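Local coordinates for uncharacterized protein (Cytophaga hutchinsonii ATCC 33406, PDB 3FF4), which is of unknown function but carries a CoA-binding domain of Rossmann-like fold and so may bind coenzyme A or a related nucleotide, at residues A[65-68]-A[69-72]; A[75-78]-A[79-82]. All coordinates share one frame; numbering follows the deposited sequence. Where two conformers were deposited one is given.

Contact 1 of 2, residues A[65-68]-A[69-72]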
loop_
_atom_site.group_PDB
_atom_site.type_symbol
_atom_site.label_atom_id
_atom_site.label_comp_id
_atom_site.label_asym_id
_atom_site.label_seq_id
_atom_site.Cartn_x
_atom_site.Cartn_y
_atom_site.Cartn_z
ATOM N N TYR A 65 3.170 4.178 -1.192
ATOM C CA TYR A 65 3.262 5.547 -1.655
ATOM C C TYR A 65 4.258 6.317 -0.816
ATOM O O TYR A 65 3.982 7.442 -0.472
ATOM C CB TYR A 65 1.887 6.245 -1.650
ATOM C CG TYR A 65 1.021 5.694 -2.739
ATOM C CD1 TYR A 65 1.165 6.145 -4.061
ATOM C CD2 TYR A 65 0.099 4.662 -2.475
ATOM C CE1 TYR A 65 0.387 5.604 -5.102
ATOM C CE2 TYR A 65 -0.701 4.127 -3.520
ATOM C CZ TYR A 65 -0.546 4.602 -4.807
ATOM O OH TYR A 65 -1.290 4.069 -5.836
ATOM N N ILE A 66 5.378 5.697 -0.440
ATOM C CA ILE A 66 6.454 6.382 0.281
ATOM C C ILE A 66 7.698 6.162 -0.552
ATOM O O ILE A 66 7.813 5.140 -1.213
ATOM C CB ILE A 66 6.682 5.827 1.716
ATOM C CG1 ILE A 66 6.589 4.297 1.717
ATOM C CG2 ILE A 66 5.642 6.383 2.712
ATOM C CD1 ILE A 66 7.177 3.660 3.015
ATOM N N ASN A 67 8.601 7.130 -0.550
ATOM C CA ASN A 67 9.783 7.050 -1.366
ATOM C C ASN A 67 10.747 6.015 -0.748
ATOM O O ASN A 67 10.608 5.673 0.456
ATOM C CB ASN A 67 10.420 8.451 -1.548
ATOM C CG ASN A 67 11.016 9.039 -0.234
ATOM O OD1 ASN A 67 11.596 8.338 0.595
ATOM N ND2 ASN A 67 10.892 10.355 -0.079
ATOM N N PRO A 68 11.711 5.524 -1.551
ATOM C CA PRO A 68 12.613 4.483 -1.086
ATOM C C PRO A 68 13.390 4.853 0.183
ATOM O O PRO A 68 13.610 3.979 1.029
ATOM C CB PRO A 68 13.545 4.260 -2.284
ATOM C CG PRO A 68 12.701 4.631 -3.471
ATOM C CD PRO A 68 11.922 5.830 -2.979
ATOM N N GLN A 69 13.794 6.114 0.323
ATOM C CA GLN A 69 14.468 6.565 1.549
ATOM C C GLN A 69 13.592 6.329 2.791
ATOM O O GLN A 69 14.057 5.753 3.782
ATOM C CB GLN A 69 14.894 8.037 1.448
ATOM C CG GLN A 69 16.181 8.262 0.667
ATOM C CD GLN A 69 16.302 9.688 0.146
ATOM O OE1 GLN A 69 15.298 10.324 -0.213
ATOM N NE2 GLN A 69 17.532 10.200 0.105
ATOM N N ASN A 70 12.327 6.742 2.713
ATOM C CA ASN A 70 11.357 6.561 3.802
ATOM C C ASN A 70 10.898 5.122 4.032
ATOM O O ASN A 70 10.306 4.829 5.072
ATOM C CB ASN A 70 10.133 7.469 3.615
ATOM C CG ASN A 70 10.471 8.951 3.750
ATOM O OD1 ASN A 70 11.364 9.342 4.511
ATOM N ND2 ASN A 70 9.753 9.790 3.008
ATOM N N GLN A 71 11.165 4.230 3.075
ATOM C CA GLN A 71 10.795 2.834 3.201
ATOM C C GLN A 71 11.693 2.122 4.197
ATOM O O GLN A 71 11.256 1.208 4.862
ATOM C CB GLN A 71 10.883 2.109 1.854
ATOM C CG GLN A 71 9.798 2.448 0.853
ATOM C CD GLN A 71 10.124 1.933 -0.541
ATOM O OE1 GLN A 71 10.874 0.956 -0.696
ATOM N NE2 GLN A 71 9.537 2.564 -1.562
ATOM N N LEU A 72 12.957 2.528 4.276
ATOM C CA LEU A 72 13.921 1.903 5.193
ATOM C C LEU A 72 13.337 1.644 6.583
ATOM O O LEU A 72 13.446 0.545 7.117
ATOM C CB LEU A 72 15.154 2.785 5.314
ATOM C CG LEU A 72 16.363 2.451 4.446
ATOM C CD1 LEU A 72 16.013 2.064 3.028
ATOM C CD2 LEU A 72 17.342 3.647 4.467
HETATM O O HOH W 1 7.824 9.266 1.117
#
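The side-chain amides of Asn67 and Asn70 lie at 24° to one another, offset so that ND2 of Asn70 sits 3.3 Å from ND2 of Asn67. Two donors cannot bond each other, and the useful polar contacts are made elsewhere. A third amide, that of Gln71, takes the backbone of Pro68 on one face: CD of Gln71 is 3.6 Å from CA of Pro68, which stands almost squarely above the plane. At its nitrogen end, NE2 of Gln71 donates in the amide plane to O of Ile66, 3.1 Å away and nearly straight at 173°. NE2 donates also to the carbonyl of Thr92, and OE1 accepts from Asn94; three bonds therefore fix the rotation of this buried group.

Asn67 is a worked example of the N-cap. With chi1 at 68°, its CG is tucked between backbone N and carbonyl carbon, and this turns OD1 back over the first turn to accept from N of Asn70 at 2.8 Å. In a capping box the Asn70 side chain would accept from N of Asn67; instead a water bridges the two, accepting from N of Asn67 and from ND2 of Asn70. Pro68, next after the cap, has no N-H to satisfy. The helical bonding that follows is thin, since N of Gln71 is shared weakly between the carbonyls of Asn67 and Pro68.

Beside the turn, CD1 of Ile66 rests 3.6 Å from CG of Gln71, and the same side chain touches Leu10 of strand 7-10. The turn thus leaves the end of strand 61-64 and starts helix 68-71, with Gln71 tying it to the loop that follows strand 85-88.

Contact 2 of 2, residues A[75-78]-A[79-82]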
loop_
_atom_site.group_PDB
_atom_site.type_symbol
_atom_site.label_atom_id
_atom_site.label_comp_id
_atom_site.label_asym_id
_atom_site.label_seq_id
_atom_site.Cartn_x
_atom_site.Cartn_y
_atom_site.Cartn_z
ATOM N N TYR A 75 10.598 -1.510 6.524
ATOM C CA TYR A 75 10.888 -2.879 6.045
ATOM C C TYR A 75 10.328 -3.953 6.998
ATOM O O TYR A 75 9.578 -4.842 6.597
ATOM C CB TYR A 75 12.409 -3.091 5.931
ATOM C CG TYR A 75 13.112 -2.522 4.707
ATOM C CD1 TYR A 75 12.486 -1.618 3.855
ATOM C CD2 TYR A 75 14.445 -2.870 4.434
ATOM C CE1 TYR A 75 13.153 -1.093 2.750
ATOM C CE2 TYR A 75 15.111 -2.350 3.330
ATOM C CZ TYR A 75 14.455 -1.472 2.490
ATOM O OH TYR A 75 15.107 -0.950 1.403
ATOM N N ASN A 76 10.707 -3.868 8.264
ATOM C CA ASN A 76 10.291 -4.881 9.229
ATOM C C ASN A 76 8.789 -4.866 9.472
ATOM O O ASN A 76 8.202 -5.915 9.699
ATOM C CB ASN A 76 11.064 -4.736 10.542
ATOM C CG ASN A 76 12.503 -5.166 10.399
ATOM O OD1 ASN A 76 12.858 -5.923 9.478
ATOM N ND2 ASN A 76 13.360 -4.677 11.300
ATOM N N TYR A 77 8.172 -3.685 9.391
ATOM C CA TYR A 77 6.718 -3.579 9.524
ATOM C C TYR A 77 6.008 -4.276 8.357
ATOM O O TYR A 77 5.083 -5.078 8.556
ATOM C CB TYR A 77 6.269 -2.118 9.667
ATOM C CG TYR A 77 4.758 -1.943 9.784
ATOM C CD1 TYR A 77 4.039 -2.535 10.845
ATOM C CD2 TYR A 77 4.043 -1.231 8.814
ATOM C CE1 TYR A 77 2.647 -2.407 10.931
ATOM C CE2 TYR A 77 2.635 -1.070 8.906
ATOM C CZ TYR A 77 1.968 -1.668 9.951
ATOM O OH TYR A 77 0.622 -1.524 10.034
ATOM N N ILE A 78 6.478 -4.001 7.151
ATOM C CA ILE A 78 5.912 -4.637 5.965
ATOM C C ILE A 78 6.019 -6.178 6.105
ATOM O O ILE A 78 5.014 -6.886 5.941
ATOM C CB ILE A 78 6.557 -4.102 4.650
ATOM C CG1 ILE A 78 6.209 -2.604 4.456
ATOM C CG2 ILE A 78 6.101 -4.935 3.462
ATOM C CD1 ILE A 78 7.178 -1.835 3.571
ATOM N N LEU A 79 7.219 -6.660 6.446
ATOM C CA LEU A 79 7.441 -8.088 6.721
ATOM C C LEU A 79 6.492 -8.632 7.798
ATOM O O LEU A 79 5.847 -9.659 7.580
ATOM C CB LEU A 79 8.912 -8.355 7.090
ATOM C CG LEU A 79 9.977 -8.181 5.997
ATOM C CD1 LEU A 79 11.370 -8.456 6.572
ATOM C CD2 LEU A 79 9.734 -9.093 4.784
ATOM N N SER A 80 6.379 -7.950 8.941
ATOM C CA SER A 80 5.465 -8.413 10.001
ATOM C C SER A 80 3.991 -8.503 9.541
ATOM O O SER A 80 3.220 -9.258 10.122
ATOM C CB SER A 80 5.556 -7.554 11.267
ATOM O OG SER A 80 4.831 -6.338 11.099
ATOM N N LEU A 81 3.602 -7.738 8.519
ATOM C CA LEU A 81 2.245 -7.864 8.009
ATOM C C LEU A 81 2.041 -9.156 7.202
ATOM O O LEU A 81 0.894 -9.571 6.962
ATOM C CB LEU A 81 1.851 -6.657 7.166
ATOM C CG LEU A 81 1.741 -5.307 7.885
ATOM C CD1 LEU A 81 1.586 -4.164 6.843
ATOM C CD2 LEU A 81 0.555 -5.364 8.846
ATOM N N LYS A 82 3.144 -9.762 6.768
ATOM C CA LYS A 82 3.105 -10.958 5.907
ATOM C C LYS A 82 2.057 -10.841 4.782
ATOM O O LYS A 82 1.217 -11.722 4.622
ATOM C CB LYS A 82 2.859 -12.229 6.748
ATOM C CG LYS A 82 3.984 -12.545 7.740
ATOM C CD LYS A 82 3.751 -13.905 8.440
ATOM C CE LYS A 82 4.630 -15.028 7.796
ATOM N NZ LYS A 82 4.108 -16.434 8.010
#
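Tyr77 and Leu81, one helical turn apart, meet as ring and isobutyl group. From CB of Tyr77 the ring leaves with CG anti to the backbone N (chi1 179°), a course that carries it along the helix toward Leu81. Its CD1 passes 3.9 Å from OG of Ser80. Farther out, CD1 of Leu81 lies over one face, 4.2 Å from the centroid of the Tyr77 ring and 26° off the normal, a CH-pi contact, and CE2 of Tyr77 is the ring atom it approaches most closely. At the tip, OH of Tyr77 comes within 4.0 Å of CD2 of Leu81 and hydrogen-bonds the carbonyl of Pro54. Were the ring of Tyr77 replaced by an alanine's methyl, Leu81 would probably lose its aromatic cover and the Pro54 carbonyl its phenolic donor.

The backbone of Tyr77 is used too: its O accepts from N of Leu81 at 3.0 Å and from OG of Ser80 at 2.8 Å. A serine bonded to the carbonyl three residues back is a familiar helical arrangement. Lys82, with positive phi, is the first residue to leave the helical geometry of helix 75-81, which belongs to the beta-alpha-beta crossover from strand 61-64 to strand 85-88 in a Rossmann-like fold.

Both contacts are local and fall within one connection, that between the neighbouring parallel strands 61-64 and 85-88, with their centres about 14 Å apart. Contact 1 lies at the surface, where chain leaving a strand has to begin a short, poorly bonded helix; amides, carbonyls and a water do most of the work there. Contact 2 is partly buried on the longer helix 75-81, whose regular backbone bonds are supplemented by a serine hydroxyl and by aromatic-aliphatic packing. Strand 7-10 receives side chains from each, through Tyr65 and Ile66 in the first and through Tyr77, Ile78 and Leu81 in the second. Asn94 also serves both, bonding Gln71 and, alongside Glu96, the hydroxyl of Tyr75.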